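Local coordinates for protein JamJ (Lyngbya majuscula, PDB 5DOZ) that probably reduces the double bond of enoyl-thioester intermediates with NADPH, as the enoyl reductase of a polyketide synthase, at residues P45-D50 with G77-G82; F139-H144 with F275-E280; N148-Q153 with E246-E251; A171-Q176 with E303-V308. One frame throughout, in Å; residues are numbered along the deposited sequence.

Interaction 1: residues P45-D50 with G77-G82; sequences PVNFRD and GFEAVG. With NDP (NADPH dihydro-nicotinamide-adenine-dinucleotide phosphate), chain E.
The buried carboxylate oxygen OE2 of E79 is gripped by two donors. N47 ND2 reaches it at 2.9 Å with an N-H...O angle of 156°, in the amide plane and on the anti lone pair of OE2, and R332 of strand 332-336 adds a salt bridge; the other oxygen, OE1, accepts from the backbone N of I137. With its CG lodged between the backbone N and the carbonyl carbon (chi1 47°) and the chain extended beyond, E79 lays its carboxylate across the P45 ring, where P45 CG comes within 3.5 Å of E79 CD. The D50 carboxylate ties the turn to 77-82: D50 OD1 is met by G77 N at 3.0 Å on the syn side, somewhat out of the carboxylate plane, while D50 OD2 takes N47 N at 2.9 Å on its anti lone pair. A water accepts from N47 ND2 and F78 N and donates to P45 O and D50 OD2, linking 45-50 to 77-82. If D50 were an alanine, the backbone amides of N47 and G77 would probably be left without these acceptors and the water would lose one of its four partners. F78 packs on one face of the R49 guanidinium, the planes steeply inclined, and R49 CB rests 3.6 Å from F78 CE2. NADPH meets the F48 ring twice, O1A in its plane at the edge, 3.3 Å from CD1, and the ribose O3D over one face. This join belongs to the GroES-like domain of the alcohol dehydrogenase type, here lining the NADPH pocket.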
# COMPACT_ATOMS: atom_id res chain seq x y z
N PRO A 45 6.39 -6.07 5.68
CA PRO A 45 6.52 -6.03 4.23
C PRO A 45 7.39 -4.87 3.76
O PRO A 45 7.43 -3.81 4.40
CB PRO A 45 5.07 -5.88 3.74
CG PRO A 45 4.29 -5.42 4.91
CD PRO A 45 5.02 -5.84 6.15
N VAL A 46 8.13 -5.09 2.67
CA VAL A 46 8.88 -4.02 2.03
C VAL A 46 7.90 -3.25 1.16
O VAL A 46 7.17 -3.84 0.35
CB VAL A 46 10.01 -4.56 1.12
CG1 VAL A 46 10.98 -3.44 0.76
CG2 VAL A 46 10.76 -5.70 1.79
N ASN A 47 7.86 -1.94 1.35
CA ASN A 47 6.99 -1.09 0.55
C ASN A 47 7.78 -0.39 -0.54
O ASN A 47 9.00 -0.24 -0.45
CB ASN A 47 6.24 -0.10 1.43
CG ASN A 47 4.94 -0.68 1.98
OD1 ASN A 47 3.91 -0.68 1.31
ND2 ASN A 47 4.98 -1.18 3.21
N PHE A 48 7.08 0.03 -1.59
CA PHE A 48 7.68 0.76 -2.70
C PHE A 48 8.41 2.00 -2.22
O PHE A 48 9.51 2.31 -2.69
CB PHE A 48 6.59 1.14 -3.70
CG PHE A 48 7.10 1.61 -5.02
CD1 PHE A 48 7.29 0.71 -6.06
CD2 PHE A 48 7.36 2.95 -5.24
CE1 PHE A 48 7.75 1.14 -7.29
CE2 PHE A 48 7.82 3.39 -6.47
CZ PHE A 48 8.02 2.49 -7.50
N ARG A 49 7.81 2.72 -1.27
CA ARG A 49 8.43 3.92 -0.71
C ARG A 49 9.70 3.63 0.11
O ARG A 49 10.55 4.52 0.24
CB ARG A 49 7.42 4.71 0.13
CG ARG A 49 6.73 5.84 -0.61
CD ARG A 49 5.69 6.54 0.26
NE ARG A 49 6.26 7.31 1.37
CZ ARG A 49 5.55 8.03 2.24
NH1 ARG A 49 4.22 8.09 2.15
NH2 ARG A 49 6.17 8.69 3.21
N ASP A 50 9.82 2.42 0.66
CA ASP A 50 11.04 2.02 1.38
C ASP A 50 12.25 2.04 0.45
O ASP A 50 13.33 2.49 0.82
CB ASP A 50 10.91 0.63 2.01
CG ASP A 50 10.02 0.61 3.25
OD1 ASP A 50 10.24 1.41 4.18
OD2 ASP A 50 9.11 -0.25 3.30
N GLY A 77 9.96 1.15 7.13
CA GLY A 77 8.83 0.29 7.51
C GLY A 77 7.55 1.03 7.81
O GLY A 77 7.47 1.75 8.81
N PHE A 78 6.54 0.84 6.96
CA PHE A 78 5.30 1.62 7.00
C PHE A 78 4.11 0.85 7.59
O PHE A 78 3.04 1.42 7.82
CB PHE A 78 4.93 2.10 5.59
CG PHE A 78 5.84 3.16 5.05
CD1 PHE A 78 5.66 4.50 5.41
CD2 PHE A 78 6.85 2.84 4.15
CE1 PHE A 78 6.50 5.49 4.91
CE2 PHE A 78 7.69 3.83 3.64
CZ PHE A 78 7.51 5.15 4.02
N GLU A 79 4.32 -0.44 7.83
CA GLU A 79 3.29 -1.35 8.33
C GLU A 79 3.98 -2.60 8.87
O GLU A 79 5.14 -2.86 8.53
CB GLU A 79 2.32 -1.73 7.21
CG GLU A 79 3.02 -2.14 5.92
CD GLU A 79 2.09 -2.68 4.85
OE1 GLU A 79 0.99 -3.16 5.19
OE2 GLU A 79 2.48 -2.62 3.65
N ALA A 80 3.26 -3.39 9.67
CA ALA A 80 3.80 -4.64 10.23
C ALA A 80 2.71 -5.46 10.92
O ALA A 80 1.56 -5.04 11.03
CB ALA A 80 4.92 -4.34 11.23
N VAL A 81 3.09 -6.65 11.37
CA VAL A 81 2.27 -7.41 12.30
C VAL A 81 3.16 -7.71 13.50
O VAL A 81 4.38 -7.72 13.38
CB VAL A 81 1.70 -8.69 11.65
CG1 VAL A 81 2.82 -9.68 11.31
CG2 VAL A 81 0.67 -9.34 12.57
N GLY A 82 2.55 -7.91 14.67
CA GLY A 82 3.30 -8.25 15.86
C GLY A 82 2.44 -8.44 17.08
O GLY A 82 1.24 -8.70 16.98
PA NDP E . 4.68 -2.56 -5.81
O1A NDP E . 6.18 -2.40 -5.92
O2A NDP E . 4.09 -3.82 -5.24
O5B NDP E . 4.04 -2.40 -7.28
C5B NDP E . 4.76 -1.81 -8.36
C4B NDP E . 4.22 -2.43 -9.63
O4B NDP E . 4.39 -1.50 -10.71
C3B NDP E . 4.96 -3.70 -10.05
O3B NDP E . 4.31 -4.89 -9.59
C2B NDP E . 4.91 -3.66 -11.55
O2B NDP E . 3.80 -4.45 -11.97
C1B NDP E . 4.60 -2.22 -11.92
N9A NDP E . 5.72 -1.60 -12.66
C8A NDP E . 7.02 -1.70 -12.36
N7A NDP E . 7.76 -1.01 -13.25
C5A NDP E . 6.92 -0.44 -14.13
C6A NDP E . 7.03 0.43 -15.33
N6A NDP E . 8.23 0.85 -15.77
N1A NDP E . 5.88 0.78 -15.96
C2A NDP E . 4.67 0.37 -15.54
N3A NDP E . 4.50 -0.41 -14.47
C4A NDP E . 5.57 -0.84 -13.74
O3 NDP E . 4.07 -1.27 -5.06
PN NDP E . 2.62 -1.14 -4.38
O1N NDP E . 1.62 -1.98 -5.12
O2N NDP E . 2.77 -1.31 -2.90
O5D NDP E . 2.25 0.41 -4.65
C5D NDP E . 2.19 0.95 -5.97
C4D NDP E . 2.39 2.47 -5.93
O4D NDP E . 1.47 3.09 -5.03
C3D NDP E . 3.77 2.85 -5.44
O3D NDP E . 4.20 3.97 -6.21
C2D NDP E . 3.56 3.26 -3.99
O2D NDP E . 4.54 4.17 -3.48
C1D NDP E . 2.16 3.85 -4.03
N1N NDP E . 1.46 3.74 -2.76
C2N NDP E . 0.81 4.82 -2.30
C3N NDP E . -0.10 4.74 -1.25
C7N NDP E . -0.97 5.92 -0.94
O7N NDP E . -1.41 6.09 0.19
N7N NDP E . -1.27 6.77 -1.92
C4N NDP E . -0.10 3.52 -0.35
C5N NDP E . 0.54 2.39 -1.01
C6N NDP E . 1.36 2.55 -2.13
P2B NDP E . 3.73 -5.06 -13.44
O1X NDP E . 4.98 -5.90 -13.57
O2X NDP E . 2.45 -5.83 -13.40
O3X NDP E . 3.69 -3.86 -14.36
O HOH W 1 7.32 -1.38 4.84

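Interaction 2: residues F139-H144 with F275-E280; sequences FFTAYH and FDLLEE. With NDP (NADPH dihydro-nicotinamide-adenine-dinucleotide phosphate), chain E.
H144 and F275 meet edge to face: H144 CD2 stands 3.6 Å above the phenyl plane, toward its rim, with the ring planes 69° apart and the centroids 5.1 Å from each other. H144 ND1 is hydrogen-bonded to N148 OD1, which limits how the imidazole can turn, and the CG of E280 lies obliquely beside NE2. Over the opposite face of F275 sits N7N of the NADPH carboxamide, and at the ring's edge T141 O lies 3.5 Å from F275 CZ. The phenyl is thus covered on both faces. T141 has its CG2 anti to the backbone N, which sets this methyl 3.6 Å from F275 CZ and leaves OG1, bonded to I137 O, beside the nicotinamide at 3.2 Å from NDP C4N. The leucine L277 bridges to the same helix, its CD2 touching T141 OG1 and F140 CB. Backbone atoms read the carboxamide: NDP N7N donates to F275 O at 3.0 Å, and L277 N donates to NDP O7N at 2.8 Å. Two bonds of opposite sense fix the rotation of the amide, consistent with holding the nicotinamide ring so that C4N, the hydride-donating carbon, keeps a set position beside T141.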
# COMPACT_ATOMS: atom_id res chain seq x y z
N PHE A 139 -4.81 -3.20 1.24
CA PHE A 139 -6.26 -3.18 1.38
C PHE A 139 -6.84 -1.86 1.88
O PHE A 139 -7.90 -1.45 1.41
CB PHE A 139 -6.75 -4.37 2.22
CG PHE A 139 -6.89 -5.64 1.43
CD1 PHE A 139 -8.06 -5.89 0.71
CD2 PHE A 139 -5.86 -6.57 1.38
CE1 PHE A 139 -8.20 -7.07 -0.03
CE2 PHE A 139 -5.99 -7.74 0.65
CZ PHE A 139 -7.17 -7.99 -0.06
N PHE A 140 -6.16 -1.20 2.82
CA PHE A 140 -6.62 0.11 3.29
C PHE A 140 -6.51 1.19 2.21
O PHE A 140 -7.38 2.05 2.12
CB PHE A 140 -5.88 0.56 4.56
CG PHE A 140 -6.30 -0.16 5.81
CD1 PHE A 140 -6.30 -1.56 5.89
CD2 PHE A 140 -6.68 0.56 6.94
CE1 PHE A 140 -6.68 -2.21 7.05
CE2 PHE A 140 -7.07 -0.09 8.11
CZ PHE A 140 -7.06 -1.47 8.16
N THR A 141 -5.45 1.13 1.39
CA THR A 141 -5.31 2.05 0.25
C THR A 141 -6.37 1.75 -0.81
O THR A 141 -7.04 2.66 -1.30
CB THR A 141 -3.91 1.98 -0.38
OG1 THR A 141 -2.91 2.21 0.62
CG2 THR A 141 -3.75 3.03 -1.50
N ALA A 142 -6.52 0.47 -1.14
CA ALA A 142 -7.51 0.04 -2.13
C ALA A 142 -8.92 0.38 -1.68
O ALA A 142 -9.71 0.93 -2.46
CB ALA A 142 -7.38 -1.45 -2.42
N TYR A 143 -9.23 0.09 -0.42
CA TYR A 143 -10.55 0.40 0.12
C TYR A 143 -10.84 1.89 0.08
O TYR A 143 -11.88 2.31 -0.44
CB TYR A 143 -10.76 -0.15 1.54
CG TYR A 143 -12.16 0.10 2.06
CD1 TYR A 143 -12.51 1.35 2.60
CD2 TYR A 143 -13.14 -0.88 1.99
CE1 TYR A 143 -13.80 1.60 3.06
CE2 TYR A 143 -14.44 -0.64 2.45
CZ TYR A 143 -14.76 0.60 2.98
OH TYR A 143 -16.04 0.85 3.44
N HIS A 144 -9.93 2.69 0.64
CA HIS A 144 -10.14 4.14 0.70
C HIS A 144 -10.34 4.73 -0.70
O HIS A 144 -11.31 5.47 -0.93
CB HIS A 144 -9.00 4.85 1.43
CG HIS A 144 -9.27 6.29 1.71
ND1 HIS A 144 -10.24 6.72 2.59
CD2 HIS A 144 -8.69 7.42 1.22
CE1 HIS A 144 -10.25 8.04 2.63
NE2 HIS A 144 -9.32 8.49 1.81
N PHE A 275 -4.77 11.00 -3.38
CA PHE A 275 -4.70 10.88 -1.93
C PHE A 275 -3.45 10.15 -1.46
O PHE A 275 -2.95 9.25 -2.13
CB PHE A 275 -5.97 10.21 -1.36
CG PHE A 275 -5.96 8.71 -1.47
CD1 PHE A 275 -6.37 8.08 -2.63
CD2 PHE A 275 -5.52 7.93 -0.40
CE1 PHE A 275 -6.36 6.70 -2.73
CE2 PHE A 275 -5.50 6.55 -0.49
CZ PHE A 275 -5.92 5.93 -1.66
N ASP A 276 -2.97 10.57 -0.29
CA ASP A 276 -1.88 9.91 0.42
C ASP A 276 -2.50 9.35 1.70
O ASP A 276 -2.93 10.13 2.56
CB ASP A 276 -0.77 10.93 0.71
CG ASP A 276 0.33 10.39 1.63
OD1 ASP A 276 0.05 9.56 2.53
OD2 ASP A 276 1.48 10.84 1.47
N LEU A 277 -2.55 8.03 1.82
CA LEU A 277 -3.24 7.36 2.94
C LEU A 277 -2.83 7.88 4.31
O LEU A 277 -3.69 8.20 5.13
CB LEU A 277 -3.06 5.83 2.87
CG LEU A 277 -3.81 4.95 3.87
CD1 LEU A 277 -5.31 4.94 3.60
CD2 LEU A 277 -3.27 3.52 3.85
N LEU A 278 -1.53 7.98 4.56
CA LEU A 278 -1.03 8.42 5.87
C LEU A 278 -1.31 9.91 6.10
O LEU A 278 -1.46 10.34 7.24
CB LEU A 278 0.46 8.11 6.06
CG LEU A 278 1.10 6.77 5.63
CD1 LEU A 278 2.31 6.47 6.51
CD2 LEU A 278 0.15 5.58 5.62
N GLU A 279 -1.37 10.67 5.01
CA GLU A 279 -1.81 12.07 5.04
C GLU A 279 -3.29 12.15 5.45
O GLU A 279 -3.68 13.06 6.19
CB GLU A 279 -1.55 12.73 3.67
CG GLU A 279 -2.16 14.10 3.44
CD GLU A 279 -1.95 14.61 2.01
OE1 GLU A 279 -0.89 14.33 1.41
OE2 GLU A 279 -2.85 15.31 1.48
N GLU A 280 -4.09 11.20 4.98
CA GLU A 280 -5.51 11.11 5.35
C GLU A 280 -5.72 10.73 6.82
O GLU A 280 -6.68 11.18 7.46
CB GLU A 280 -6.27 10.15 4.42
CG GLU A 280 -6.33 10.59 2.96
CD GLU A 280 -6.82 12.01 2.77
OE1 GLU A 280 -7.61 12.52 3.60
OE2 GLU A 280 -6.44 12.64 1.76
PA NDP E . 4.68 -2.56 -5.81
O1A NDP E . 6.18 -2.40 -5.92
O2A NDP E . 4.09 -3.82 -5.24
O5B NDP E . 4.04 -2.40 -7.28
C5B NDP E . 4.76 -1.81 -8.36
C4B NDP E . 4.22 -2.43 -9.63
O4B NDP E . 4.39 -1.50 -10.71
C3B NDP E . 4.96 -3.70 -10.05
O3B NDP E . 4.31 -4.89 -9.59
C2B NDP E . 4.91 -3.66 -11.55
O2B NDP E . 3.80 -4.45 -11.97
C1B NDP E . 4.60 -2.22 -11.92
N9A NDP E . 5.72 -1.60 -12.66
C8A NDP E . 7.02 -1.70 -12.36
N7A NDP E . 7.76 -1.01 -13.25
C5A NDP E . 6.92 -0.44 -14.13
C6A NDP E . 7.03 0.43 -15.33
N6A NDP E . 8.23 0.85 -15.77
N1A NDP E . 5.88 0.78 -15.96
C2A NDP E . 4.67 0.37 -15.54
N3A NDP E . 4.50 -0.41 -14.47
C4A NDP E . 5.57 -0.84 -13.74
O3 NDP E . 4.07 -1.27 -5.06
PN NDP E . 2.62 -1.14 -4.38
O1N NDP E . 1.62 -1.98 -5.12
O2N NDP E . 2.77 -1.31 -2.90
O5D NDP E . 2.25 0.41 -4.65
C5D NDP E . 2.19 0.95 -5.97
C4D NDP E . 2.39 2.47 -5.93
O4D NDP E . 1.47 3.09 -5.03
C3D NDP E . 3.77 2.85 -5.44
O3D NDP E . 4.20 3.97 -6.21
C2D NDP E . 3.56 3.26 -3.99
O2D NDP E . 4.54 4.17 -3.48
C1D NDP E . 2.16 3.85 -4.03
N1N NDP E . 1.46 3.74 -2.76
C2N NDP E . 0.81 4.82 -2.30
C3N NDP E . -0.10 4.74 -1.25
C7N NDP E . -0.97 5.92 -0.94
O7N NDP E . -1.41 6.09 0.19
N7N NDP E . -1.27 6.77 -1.92
C4N NDP E . -0.10 3.52 -0.35
C5N NDP E . 0.54 2.39 -1.01
C6N NDP E . 1.36 2.55 -2.13
P2B NDP E . 3.73 -5.06 -13.44
O1X NDP E . 4.98 -5.90 -13.57
O2X NDP E . 2.45 -5.83 -13.40
O3X NDP E . 3.69 -3.86 -14.36

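Interaction 3: residues N148-Q153 with E246-E251; sequences NLAKIQ and EGRYIE
A150 and R248 face each other with CA atoms 6.0 Å apart, where the chain leaving helix 136-149 passes strand 247-251. The first segment unwinds here, K151 taking positive phi (50°), and the side-chain amide of Q153 turns back to donate to K151 O. The second is extended, so R248 and I250 both point at A150 while Y249 between them points away. Strand 247-251 lies between strands 223-228 and 271-274 in the parallel sheet of the Rossmann-type nucleotide-binding domain, and the contact sets the chain that leads into the first strand, 157-160, against a strand two places along the sheet. R248 is bent at chi2 and chi3, which brings the edge of the guanidinium to the A150 carbonyl. NH1 donates to A150 O at 3.0 Å and 164°, with the oxygen in the guanidinium plane and the donor tilted 22° from the carbonyl plane. Its NH2 makes a salt bridge with E156, so the two ends of the group serve different partners. Replacement of R248 by a leucine would probably leave A150 O and the E156 carboxylate each without this mate. Beside it the methyl of A150 rests on I250, CB to CD1 3.8 Å, and on R248 CB at 4.1 Å.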
# COMPACT_ATOMS: atom_id res chain seq x y z
N ASN A 148 -14.28 4.66 -0.26
CA ASN A 148 -14.40 5.94 0.44
C ASN A 148 -14.44 7.15 -0.49
O ASN A 148 -15.22 8.08 -0.27
CB ASN A 148 -13.29 6.12 1.48
CG ASN A 148 -13.60 5.44 2.80
OD1 ASN A 148 -12.73 5.33 3.66
ND2 ASN A 148 -14.84 4.99 2.96
N LEU A 149 -13.59 7.14 -1.52
CA LEU A 149 -13.51 8.26 -2.44
C LEU A 149 -14.38 8.04 -3.68
O LEU A 149 -15.39 8.73 -3.86
CB LEU A 149 -12.05 8.56 -2.81
CG LEU A 149 -11.11 8.98 -1.66
CD1 LEU A 149 -9.67 9.15 -2.15
CD2 LEU A 149 -11.58 10.23 -0.93
N ALA A 150 -14.02 7.05 -4.51
CA ALA A 150 -14.70 6.79 -5.78
C ALA A 150 -16.10 6.18 -5.65
O ALA A 150 -16.88 6.23 -6.60
CB ALA A 150 -13.83 5.92 -6.68
N LYS A 151 -16.40 5.59 -4.49
CA LYS A 151 -17.72 5.01 -4.22
C LYS A 151 -18.19 4.06 -5.33
O LYS A 151 -19.33 4.15 -5.80
CB LYS A 151 -18.76 6.11 -3.98
CG LYS A 151 -18.71 6.75 -2.60
CD LYS A 151 -19.81 7.78 -2.43
CE LYS A 151 -20.05 8.12 -0.96
NZ LYS A 151 -18.84 8.69 -0.30
N ILE A 152 -17.30 3.16 -5.75
CA ILE A 152 -17.58 2.22 -6.83
C ILE A 152 -18.79 1.31 -6.51
O ILE A 152 -18.99 0.91 -5.35
CB ILE A 152 -16.31 1.39 -7.18
CG1 ILE A 152 -16.48 0.68 -8.52
CG2 ILE A 152 -15.93 0.43 -6.05
CD1 ILE A 152 -15.18 0.23 -9.16
N GLN A 153 -19.59 1.02 -7.54
CA GLN A 153 -20.79 0.17 -7.41
C GLN A 153 -20.71 -1.01 -8.38
O GLN A 153 -19.93 -0.97 -9.34
CB GLN A 153 -22.07 0.97 -7.68
CG GLN A 153 -22.15 2.33 -6.99
CD GLN A 153 -22.22 2.23 -5.48
OE1 GLN A 153 -23.03 1.48 -4.92
NE2 GLN A 153 -21.39 3.01 -4.80
N GLU A 246 -17.99 11.61 -16.44
CA GLU A 246 -18.15 11.67 -14.98
C GLU A 246 -17.22 10.70 -14.25
O GLU A 246 -17.31 10.56 -13.04
CB GLU A 246 -19.61 11.42 -14.54
CG GLU A 246 -20.68 12.26 -15.23
CD GLU A 246 -22.08 11.77 -14.89
OE1 GLU A 246 -22.61 12.16 -13.83
OE2 GLU A 246 -22.67 11.01 -15.69
N GLY A 247 -16.34 10.03 -15.00
CA GLY A 247 -15.41 9.04 -14.42
C GLY A 247 -14.62 9.54 -13.22
O GLY A 247 -14.49 10.75 -13.02
N ARG A 248 -14.10 8.61 -12.42
CA ARG A 248 -13.39 8.95 -11.19
C ARG A 248 -11.94 8.46 -11.21
O ARG A 248 -11.67 7.27 -11.45
CB ARG A 248 -14.14 8.40 -9.98
CG ARG A 248 -15.49 9.08 -9.74
CD ARG A 248 -16.53 8.07 -9.28
NE ARG A 248 -17.26 7.52 -10.41
CZ ARG A 248 -17.91 6.36 -10.41
NH1 ARG A 248 -17.90 5.57 -9.34
NH2 ARG A 248 -18.55 5.97 -11.51
N TYR A 249 -11.01 9.38 -10.95
CA TYR A 249 -9.57 9.11 -11.09
C TYR A 249 -8.90 9.02 -9.73
O TYR A 249 -8.62 10.04 -9.10
CB TYR A 249 -8.90 10.22 -11.91
CG TYR A 249 -7.54 9.87 -12.50
CD1 TYR A 249 -6.59 9.15 -11.76
CD2 TYR A 249 -7.20 10.30 -13.77
CE1 TYR A 249 -5.34 8.85 -12.30
CE2 TYR A 249 -5.96 10.00 -14.32
CZ TYR A 249 -5.04 9.28 -13.59
OH TYR A 249 -3.82 8.99 -14.16
N ILE A 250 -8.65 7.79 -9.28
CA ILE A 250 -7.90 7.56 -8.05
C ILE A 250 -6.41 7.49 -8.38
O ILE A 250 -5.94 6.54 -9.01
CB ILE A 250 -8.31 6.24 -7.36
CG1 ILE A 250 -9.83 6.11 -7.28
CG2 ILE A 250 -7.68 6.14 -5.97
CD1 ILE A 250 -10.32 4.68 -7.16
N GLU A 251 -5.68 8.52 -7.95
CA GLU A 251 -4.24 8.58 -8.14
C GLU A 251 -3.55 8.37 -6.79
O GLU A 251 -3.79 9.13 -5.86
CB GLU A 251 -3.84 9.93 -8.74
CG GLU A 251 -2.35 10.10 -8.96
CD GLU A 251 -1.81 9.21 -10.06
OE1 GLU A 251 -2.18 9.44 -11.23
OE2 GLU A 251 -1.01 8.29 -9.74

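Interaction 4: residues A171-Q176 with E303-V308; sequences AIQLAQ and ELHPLV
Both polar atoms of the Q173 side-chain amide are spent on the backbone of H305. Q173 OE1 accepts from H305 N at 2.7 Å, the donor lying in the carbonyl plane on a lone pair, and Q173 NE2 donates to H305 O at 2.8 Å with an angle of 152°. The second bond is the less ideally placed, since the amide nitrogen stands 37° out of the H305 carbonyl plane although H305 O lies close to the plane of the Q173 amide. Q173 OE1 has a further partner, a water 2.9 Å away that also donates to E303 O and so extends the grip two residues back. The chain of Q173 leaves the helix with CG anti to the carbonyl carbon (chi1 -80°) and runs extended, carrying its amide out to the loop; L307 CD2 packs against Q173 NE2 at 3.7 Å. Of the loop's remaining donors, L307 N is taken by T134 OG1. Deeper in, L174 and L304 cross at about a right angle, L174 CD2 meeting L304 CD1 at 3.6 Å, while L304 CD2 lies 4.0 Å from Q173 CB. Helix 166-177 follows the first strand of the parallel sheet as in a Rossmann fold; here the face bearing Q173 and L174 is joined to the irregular chain that leads into strand 309-313 of the other, mixed sheet.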
# COMPACT_ATOMS: atom_id res chain seq x y z
N ALA A 171 -6.89 -4.23 -4.64
CA ALA A 171 -7.94 -3.59 -5.42
C ALA A 171 -8.68 -4.59 -6.31
O ALA A 171 -9.90 -4.51 -6.45
CB ALA A 171 -7.36 -2.44 -6.24
N ILE A 172 -7.94 -5.52 -6.92
CA ILE A 172 -8.55 -6.63 -7.66
C ILE A 172 -9.57 -7.35 -6.79
O ILE A 172 -10.75 -7.40 -7.14
CB ILE A 172 -7.49 -7.62 -8.19
CG1 ILE A 172 -6.76 -7.04 -9.40
CG2 ILE A 172 -8.13 -8.96 -8.56
CD1 ILE A 172 -5.49 -7.79 -9.77
N GLN A 173 -9.13 -7.88 -5.65
CA GLN A 173 -10.03 -8.58 -4.72
C GLN A 173 -11.24 -7.75 -4.33
O GLN A 173 -12.36 -8.26 -4.30
CB GLN A 173 -9.28 -9.01 -3.45
CG GLN A 173 -8.45 -10.27 -3.61
CD GLN A 173 -8.08 -10.89 -2.28
OE1 GLN A 173 -8.95 -11.33 -1.53
NE2 GLN A 173 -6.79 -10.94 -1.99
N LEU A 174 -11.03 -6.47 -4.02
CA LEU A 174 -12.13 -5.60 -3.62
C LEU A 174 -13.11 -5.35 -4.75
O LEU A 174 -14.32 -5.50 -4.57
CB LEU A 174 -11.61 -4.29 -3.02
CG LEU A 174 -10.97 -4.40 -1.62
CD1 LEU A 174 -10.48 -3.04 -1.16
CD2 LEU A 174 -11.95 -4.97 -0.60
N ALA A 175 -12.59 -5.00 -5.92
CA ALA A 175 -13.44 -4.69 -7.07
C ALA A 175 -14.34 -5.87 -7.47
O ALA A 175 -15.53 -5.67 -7.74
CB ALA A 175 -12.61 -4.22 -8.25
N GLN A 176 -13.77 -7.07 -7.50
CA GLN A 176 -14.51 -8.28 -7.88
C GLN A 176 -15.58 -8.64 -6.84
O GLN A 176 -16.71 -8.97 -7.20
CB GLN A 176 -13.56 -9.47 -8.10
CG GLN A 176 -12.67 -9.32 -9.32
CD GLN A 176 -11.84 -10.56 -9.59
OE1 GLN A 176 -11.23 -11.14 -8.68
NE2 GLN A 176 -11.80 -10.98 -10.85
N GLU A 303 -14.18 -14.09 2.56
CA GLU A 303 -14.65 -13.48 1.33
C GLU A 303 -13.50 -12.68 0.70
O GLU A 303 -13.37 -12.60 -0.52
CB GLU A 303 -15.88 -12.61 1.60
CG GLU A 303 -17.07 -13.42 2.12
CD GLU A 303 -18.19 -12.58 2.73
OE1 GLU A 303 -17.93 -11.71 3.59
OE2 GLU A 303 -19.36 -12.81 2.36
N LEU A 304 -12.66 -12.09 1.55
CA LEU A 304 -11.38 -11.53 1.12
C LEU A 304 -10.26 -12.40 1.67
O LEU A 304 -10.43 -13.06 2.70
CB LEU A 304 -11.21 -10.08 1.58
CG LEU A 304 -12.15 -9.00 1.04
CD1 LEU A 304 -11.93 -7.71 1.81
CD2 LEU A 304 -11.96 -8.77 -0.46
N HIS A 305 -9.13 -12.41 0.97
CA HIS A 305 -8.02 -13.29 1.31
C HIS A 305 -6.71 -12.52 1.39
O HIS A 305 -6.55 -11.49 0.74
CB HIS A 305 -7.91 -14.43 0.29
CG HIS A 305 -9.09 -15.36 0.29
ND1 HIS A 305 -10.07 -15.32 -0.68
CD2 HIS A 305 -9.47 -16.32 1.17
CE1 HIS A 305 -10.99 -16.23 -0.42
NE2 HIS A 305 -10.65 -16.85 0.70
N PRO A 306 -5.75 -13.03 2.20
CA PRO A 306 -4.40 -12.48 2.16
C PRO A 306 -3.84 -12.54 0.75
O PRO A 306 -4.25 -13.39 -0.05
CB PRO A 306 -3.61 -13.42 3.09
CG PRO A 306 -4.49 -14.61 3.32
CD PRO A 306 -5.89 -14.09 3.21
N LEU A 307 -2.93 -11.64 0.43
CA LEU A 307 -2.31 -11.62 -0.89
C LEU A 307 -1.31 -12.77 -1.03
O LEU A 307 -0.86 -13.35 -0.04
CB LEU A 307 -1.62 -10.27 -1.13
CG LEU A 307 -2.45 -8.99 -1.02
CD1 LEU A 307 -1.58 -7.78 -1.32
CD2 LEU A 307 -3.68 -9.01 -1.91
N VAL A 308 -0.97 -13.10 -2.28
CA VAL A 308 0.15 -13.98 -2.58
C VAL A 308 1.43 -13.28 -2.12
O VAL A 308 1.59 -12.07 -2.32
CB VAL A 308 0.24 -14.31 -4.09
CG1 VAL A 308 1.55 -15.00 -4.44
CG2 VAL A 308 -0.94 -15.17 -4.52
O HOH W 2 -11.53 -11.85 -2.81

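Interaction 1 comes first, closing a loop from 45-50 to 77-82 before any other contact opens and joining strands of the mixed sheet beside the cofactor. Interaction 2 then closes the long span from helix 136-149 to helix 277-283; interaction 3 is nested inside it, sharing that first helix and reaching strand 247-251. Interaction 4 opens within both and ends beyond them at 303-308, so it crosses each. Interactions 1 and 2 touch through F78 and L278, and both meet NADPH. L149 packs on F275 between interactions 2 and 3, and F139 lies against Q173 between 2 and 4, so helix 136-149 carries segments of interactions 2 and 3 and packs against interaction 4.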